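Local coordinates for protein carbonic anhydrase (Neosartorya fumigata, PDB 6LAC) that probably catalyses the reversible hydration of carbon dioxide to hydrogencarbonate, as a zinc-dependent beta-class carbonic anhydrase, at residues 20-25 against 49-54; 29-34 against 39-44. The protein carries 1 engineered substitution. All blocks are in the same frame, centred on the assembly; numbering follows the deposited sequence.

Contact 1: 20-25 against 49-54; sequences PWRRQP and ADEIFE
Arg-22 grips the carboxylate of Glu-51 side-on, with NE and NH2 each taking one oxygen. This is a bidentate salt bridge. Arg-22 NE donates to Glu-51 OE1 at 2.8 Å, and Arg-22 NH2 donates to Glu-51 OE2, also at 2.8 Å. The two bonds are nearly straight, at 167° and 172°. Both oxygens are met on their syn sides. They lie near the guanidinium plane, but the two flat groups are twisted 33° apart. Both chains are extended and cross at about a right angle.

The buried end of the contact is Glu-51, at the close of the 3-10 turn before strand 52-57. Its OE2 also accepts a bond from Gly-26 N. Its OE1 receives a water that sits 2.7 Å away and 2.8 Å from Gln-24 O. On the outer side the packing is loose. Exposed Pro-25 brings its CB no closer than 4.3 Å to OE2 of Glu-51, and Gln-24 takes part through its carbonyl.

The carboxylate is thus held by charge, a backbone N-H and water together. This polar anchor ties the loop before strand 29-34 to the entry of strand 52-57, and the nearby positive charge would favour an ionised Glu-51.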
loop_
_atom_site.group_PDB
_atom_site.type_symbol
_atom_site.label_atom_id
_atom_site.label_comp_id
_atom_site.label_asym_id
_atom_site.label_seq_id
_atom_site.Cartn_x
_atom_site.Cartn_y
_atom_site.Cartn_z
ATOM N N PRO A 20 -9.046 -18.866 -5.842
ATOM C CA PRO A 20 -8.512 -19.124 -7.187
ATOM C C PRO A 20 -7.076 -18.620 -7.400
ATOM O O PRO A 20 -6.398 -19.091 -8.276
ATOM C CB PRO A 20 -9.477 -18.414 -8.135
ATOM C CG PRO A 20 -10.362 -17.522 -7.288
ATOM C CD PRO A 20 -10.238 -18.008 -5.862
ATOM N N TRP A 21 -6.597 -17.720 -6.528
ATOM C CA TRP A 21 -5.201 -17.222 -6.548
ATOM C C TRP A 21 -4.272 -18.010 -5.633
ATOM O O TRP A 21 -3.096 -17.597 -5.425
ATOM C CB TRP A 21 -5.175 -15.743 -6.175
ATOM C CG TRP A 21 -5.964 -15.417 -4.941
ATOM C CD1 TRP A 21 -5.503 -15.444 -3.662
ATOM C CD2 TRP A 21 -7.320 -14.961 -4.875
ATOM N NE1 TRP A 21 -6.486 -15.042 -2.807
ATOM C CE2 TRP A 21 -7.593 -14.717 -3.517
ATOM C CE3 TRP A 21 -8.318 -14.724 -5.813
ATOM C CZ2 TRP A 21 -8.821 -14.250 -3.070
ATOM C CZ3 TRP A 21 -9.540 -14.246 -5.390
ATOM C CH2 TRP A 21 -9.784 -14.039 -4.023
ATOM N N ARG A 22 -4.705 -19.132 -5.058
ATOM C CA ARG A 22 -3.789 -19.998 -4.283
ATOM C C ARG A 22 -4.078 -21.472 -4.610
ATOM O O ARG A 22 -4.381 -22.225 -3.671
ATOM C CB ARG A 22 -3.861 -19.745 -2.776
ATOM C CG ARG A 22 -2.620 -20.179 -2.017
ATOM C CD ARG A 22 -2.765 -20.458 -0.550
ATOM N NE ARG A 22 -1.462 -20.658 0.049
ATOM C CZ ARG A 22 -1.162 -21.554 1.000
ATOM N NH1 ARG A 22 -2.083 -22.373 1.479
ATOM N NH2 ARG A 22 0.080 -21.670 1.428
ATOM N N ARG A 23 -3.932 -21.861 -5.869
ATOM C CA ARG A 23 -4.088 -23.301 -6.243
ATOM C C ARG A 23 -2.864 -24.081 -5.747
ATOM O O ARG A 23 -2.990 -25.316 -5.577
ATOM C CB ARG A 23 -4.357 -23.456 -7.743
ATOM C CG ARG A 23 -5.592 -22.724 -8.249
ATOM C CD ARG A 23 -6.895 -23.069 -7.557
ATOM N NE ARG A 23 -8.050 -22.587 -8.308
ATOM C CZ ARG A 23 -9.307 -22.621 -7.877
ATOM N NH1 ARG A 23 -9.593 -23.137 -6.692
ATOM N NH2 ARG A 23 -10.276 -22.133 -8.635
ATOM N N GLN A 24 -1.706 -23.449 -5.520
ATOM C CA GLN A 24 -0.574 -24.141 -4.839
ATOM C C GLN A 24 0.051 -23.222 -3.800
ATOM O O GLN A 24 -0.040 -21.998 -3.916
ATOM C CB GLN A 24 0.464 -24.611 -5.855
ATOM C CG GLN A 24 1.262 -23.487 -6.497
ATOM C CD GLN A 24 1.945 -23.935 -7.771
ATOM O OE1 GLN A 24 1.411 -23.779 -8.866
ATOM N NE2 GLN A 24 3.135 -24.501 -7.640
ATOM N N PRO A 25 0.662 -23.790 -2.742
ATOM C CA PRO A 25 1.358 -23.005 -1.731
ATOM C C PRO A 25 2.679 -22.442 -2.268
ATOM O O PRO A 25 3.160 -22.892 -3.314
ATOM C CB PRO A 25 1.617 -24.003 -0.595
ATOM C CG PRO A 25 1.681 -25.341 -1.297
ATOM C CD PRO A 25 0.695 -25.240 -2.443
ATOM N N ALA A 49 0.831 -14.599 5.260
ATOM C CA ALA A 49 1.432 -13.254 5.111
ATOM C C ALA A 49 2.609 -13.298 4.154
ATOM O O ALA A 49 2.843 -12.315 3.416
ATOM C CB ALA A 49 1.825 -12.740 6.472
ATOM N N ASP A 50 3.406 -14.370 4.183
ATOM C CA ASP A 50 4.645 -14.398 3.389
ATOM C C ASP A 50 4.346 -14.628 1.891
ATOM O O ASP A 50 5.289 -14.461 1.108
ATOM C CB ASP A 50 5.652 -15.428 3.937
ATOM C CG ASP A 50 5.236 -16.882 3.918
ATOM O OD1 ASP A 50 4.163 -17.226 3.394
ATOM O OD2 ASP A 50 6.017 -17.692 4.486
ATOM N N GLU A 51 3.107 -14.910 1.516
ATOM C CA GLU A 51 2.745 -15.077 0.097
ATOM C C GLU A 51 2.145 -13.781 -0.453
ATOM O O GLU A 51 1.683 -13.744 -1.587
ATOM C CB GLU A 51 1.772 -16.244 -0.065
ATOM C CG GLU A 51 2.450 -17.581 0.235
ATOM C CD GLU A 51 1.565 -18.789 -0.009
ATOM O OE1 GLU A 51 0.482 -18.712 -0.613
ATOM O OE2 GLU A 51 1.997 -19.876 0.494
ATOM N N ILE A 52 2.012 -12.757 0.370
ATOM C CA ILE A 52 1.352 -11.501 -0.053
ATOM C C ILE A 52 2.427 -10.464 -0.401
ATOM O O ILE A 52 3.273 -10.170 0.425
ATOM C CB ILE A 52 0.372 -10.986 1.014
ATOM C CG1 ILE A 52 -0.705 -12.037 1.377
ATOM C CG2 ILE A 52 -0.272 -9.662 0.567
ATOM C CD1 ILE A 52 -1.648 -11.624 2.527
ATOM N N PHE A 53 2.343 -9.918 -1.593
ATOM C CA PHE A 53 3.131 -8.760 -2.018
ATOM C C PHE A 53 2.081 -7.668 -2.174
ATOM O O PHE A 53 1.267 -7.711 -3.093
ATOM C CB PHE A 53 3.894 -9.115 -3.299
ATOM C CG PHE A 53 4.746 -7.984 -3.782
ATOM C CD1 PHE A 53 5.941 -7.709 -3.155
ATOM C CD2 PHE A 53 4.354 -7.216 -4.860
ATOM C CE1 PHE A 53 6.698 -6.635 -3.587
ATOM C CE2 PHE A 53 5.120 -6.120 -5.263
ATOM C CZ PHE A 53 6.284 -5.851 -4.618
ATOM N N GLU A 54 2.057 -6.732 -1.227
ATOM C CA GLU A 54 0.878 -5.869 -1.026
ATOM C C GLU A 54 1.140 -4.480 -1.589
ATOM O O GLU A 54 2.104 -3.822 -1.109
ATOM C CB GLU A 54 0.571 -5.867 0.460
ATOM C CG GLU A 54 -0.671 -5.086 0.826
ATOM C CD GLU A 54 -1.011 -5.117 2.317
ATOM O OE1 GLU A 54 -0.127 -5.487 3.098
ATOM O OE2 GLU A 54 -2.130 -4.689 2.670
HETATM O O HOH W 1 0.789 -19.461 -3.228
#

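Contact 2: 29-34 against 39-44; sequences VLWIGC and ADELES. Engineered in segment 39-44: Ala-39 (natural residue Cys). With ZN (zinc ion), chain C.
Trp-31 on strand 29-34 meets the 3-10 turn 41-43 in two ways: through its indole N-H and through a ring face.

The direct hydrogen bond runs from Trp-31 NE1 to Glu-41 OE1, at 2.9 Å and 169°. The acceptor lies in the ring plane, and the oxygen uses its anti lone pair. Ring and carboxylate are turned 38° from each other. Glu-41 reaches the indole with an extended chain, its CG anti to the backbone N. The same Glu-41 OE1 lies 3.9 Å from Gly-33 CA, on the side where a side chain would project.

The apolar part is a CH-pi contact. CD2 of Leu-42 sits over the five-membered ring of Trp-31, 3.8 Å from its centroid and 19° off the normal. Leu-42 CD2 also lies 3.7 Å from Trp-31 CD1. This leucine also touches Glu-54 and Arg-56 of strand 52-57.

Water and metal form the third group. One water accepts from Cys-34 N at 2.9 Å and donates to Glu-41 OE2 at 2.7 Å. Cys-34 SG binds the zinc ion at 2.2 Å, and Asp-36, His-89 and Cys-92 complete the site. Four protein ligands, an aspartate among them, hold the metal as in the closed form of beta-class carbonic anhydrases. Ala-39, at the start of segment 39-44, is an engineered residue in place of cysteine.

The buried carboxylate of Glu-41 is well supplied with partners. OE1 also pairs with Arg-56 in a salt bridge, and OE2 is hydrogen-bonded to Ser-37 OG. The polar network therefore fixes the turn to the strand and extends, through the water, to the backbone of a zinc ligand.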
loop_
_atom_site.group_PDB
_atom_site.type_symbol
_atom_site.label_atom_id
_atom_site.label_comp_id
_atom_site.label_asym_id
_atom_site.label_seq_id
_atom_site.Cartn_x
_atom_site.Cartn_y
_atom_site.Cartn_z
ATOM N N VAL A 29 1.544 -13.464 -4.432
ATOM C CA VAL A 29 0.362 -12.868 -5.091
ATOM C C VAL A 29 0.454 -11.359 -4.916
ATOM O O VAL A 29 0.686 -10.899 -3.767
ATOM C CB VAL A 29 -0.932 -13.434 -4.479
ATOM C CG1 VAL A 29 -2.143 -12.752 -5.062
ATOM C CG2 VAL A 29 -0.979 -14.972 -4.600
ATOM N N LEU A 30 0.269 -10.606 -5.987
ATOM C CA LEU A 30 0.185 -9.126 -5.865
ATOM C C LEU A 30 -1.226 -8.826 -5.407
ATOM O O LEU A 30 -2.212 -9.084 -6.132
ATOM C CB LEU A 30 0.501 -8.477 -7.202
ATOM C CG LEU A 30 0.176 -6.983 -7.308
ATOM C CD1 LEU A 30 0.921 -6.153 -6.258
ATOM C CD2 LEU A 30 0.460 -6.478 -8.681
ATOM N N TRP A 31 -1.337 -8.261 -4.209
ATOM C CA TRP A 31 -2.619 -7.917 -3.549
ATOM C C TRP A 31 -2.769 -6.412 -3.630
ATOM O O TRP A 31 -1.943 -5.723 -2.972
ATOM C CB TRP A 31 -2.638 -8.423 -2.122
ATOM C CG TRP A 31 -3.967 -8.292 -1.466
ATOM C CD1 TRP A 31 -4.520 -7.211 -0.842
ATOM C CD2 TRP A 31 -4.942 -9.332 -1.393
ATOM N NE1 TRP A 31 -5.789 -7.506 -0.432
ATOM C CE2 TRP A 31 -6.070 -8.806 -0.736
ATOM C CE3 TRP A 31 -4.987 -10.647 -1.843
ATOM C CZ2 TRP A 31 -7.227 -9.577 -0.511
ATOM C CZ3 TRP A 31 -6.111 -11.394 -1.612
ATOM C CH2 TRP A 31 -7.201 -10.872 -0.962
ATOM N N ILE A 32 -3.723 -5.885 -4.341
ATOM C CA ILE A 32 -3.990 -4.438 -4.494
ATOM C C ILE A 32 -5.203 -4.109 -3.670
ATOM O O ILE A 32 -6.293 -4.568 -3.989
ATOM C CB ILE A 32 -4.158 -4.045 -5.941
ATOM C CG1 ILE A 32 -2.895 -4.378 -6.730
ATOM C CG2 ILE A 32 -4.532 -2.580 -6.071
ATOM C CD1 ILE A 32 -3.064 -4.360 -8.236
ATOM N N GLY A 33 -5.016 -3.380 -2.591
ATOM C CA GLY A 33 -6.064 -3.007 -1.651
ATOM C C GLY A 33 -6.077 -1.503 -1.489
ATOM O O GLY A 33 -5.266 -0.734 -2.033
ATOM N N CYS A 34 -7.036 -1.046 -0.702
ATOM C CA CYS A 34 -7.276 0.401 -0.447
ATOM C C CYS A 34 -6.696 0.849 0.893
ATOM O O CYS A 34 -6.790 0.170 1.923
ATOM C CB CYS A 34 -8.754 0.711 -0.467
ATOM S SG CYS A 34 -9.105 2.475 -0.205
ATOM N N ALA A 39 -9.159 -2.420 8.634
ATOM C CA ALA A 39 -9.707 -3.574 9.381
ATOM C C ALA A 39 -8.823 -4.814 9.148
ATOM O O ALA A 39 -7.600 -4.675 9.279
ATOM C CB ALA A 39 -11.155 -3.767 8.981
ATOM N N ASP A 40 -9.415 -5.969 8.888
ATOM C CA ASP A 40 -8.660 -7.245 8.832
ATOM C C ASP A 40 -8.802 -7.853 7.444
ATOM O O ASP A 40 -8.982 -9.076 7.313
ATOM C CB ASP A 40 -9.146 -8.194 9.940
ATOM C CG ASP A 40 -9.043 -7.623 11.329
ATOM O OD1 ASP A 40 -8.083 -6.878 11.588
ATOM O OD2 ASP A 40 -9.891 -7.975 12.139
ATOM N N GLU A 41 -8.727 -7.055 6.375
ATOM C CA GLU A 41 -8.895 -7.547 4.999
ATOM C C GLU A 41 -7.998 -8.723 4.654
ATOM O O GLU A 41 -8.482 -9.699 4.071
ATOM C CB GLU A 41 -8.591 -6.382 4.073
ATOM C CG GLU A 41 -8.619 -6.697 2.596
ATOM C CD GLU A 41 -8.253 -5.447 1.839
ATOM O OE1 GLU A 41 -7.315 -5.507 1.016
ATOM O OE2 GLU A 41 -8.960 -4.459 1.999
ATOM N N LEU A 42 -6.741 -8.722 5.048
ATOM C CA LEU A 42 -5.844 -9.826 4.638
ATOM C C LEU A 42 -6.192 -11.137 5.356
ATOM O O LEU A 42 -5.796 -12.194 4.832
ATOM C CB LEU A 42 -4.379 -9.456 4.869
ATOM C CG LEU A 42 -3.872 -8.203 4.147
ATOM C CD1 LEU A 42 -2.390 -7.980 4.383
ATOM C CD2 LEU A 42 -4.156 -8.235 2.662
ATOM N N GLU A 43 -6.931 -11.103 6.446
ATOM C CA GLU A 43 -7.400 -12.352 7.088
ATOM C C GLU A 43 -8.448 -13.009 6.201
ATOM O O GLU A 43 -8.705 -14.226 6.394
ATOM C CB GLU A 43 -7.874 -12.066 8.518
ATOM C CG GLU A 43 -6.699 -12.026 9.458
ATOM C CD GLU A 43 -6.132 -13.432 9.603
ATOM O OE1 GLU A 43 -4.898 -13.578 9.537
ATOM O OE2 GLU A 43 -6.952 -14.405 9.716
ATOM N N SER A 44 -8.998 -12.335 5.197
ATOM C CA SER A 44 -9.958 -12.933 4.248
ATOM C C SER A 44 -9.297 -13.235 2.893
ATOM O O SER A 44 -10.029 -13.454 1.933
ATOM C CB SER A 44 -11.151 -12.044 4.112
ATOM O OG SER A 44 -11.943 -12.077 5.288
HETATM ZN ZN ZN C . -11.160 2.337 0.703
HETATM O O HOH W 2 -9.249 -2.712 0.007
#

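Contact 2 is buried and lies beside the zinc site. Contact 1 is only partly buried and sits away from the metal of its own chain. Both involve the same sheet: strands 29-34 and 52-57 are parallel neighbours, joined by backbone bonds from Val-29 to Glu-51 and from Trp-31 to Phe-53. Along the chain, 29-34 with 39-44 is nested inside the loop closed by 20-25 with 49-54. Each contact centres on a glutamate carboxylate. At the outer site an arginine across the contact holds it; at the inner one an indole N-H holds it, with an arginine from strand 52-57, and a leucine methyl packs on the indole face.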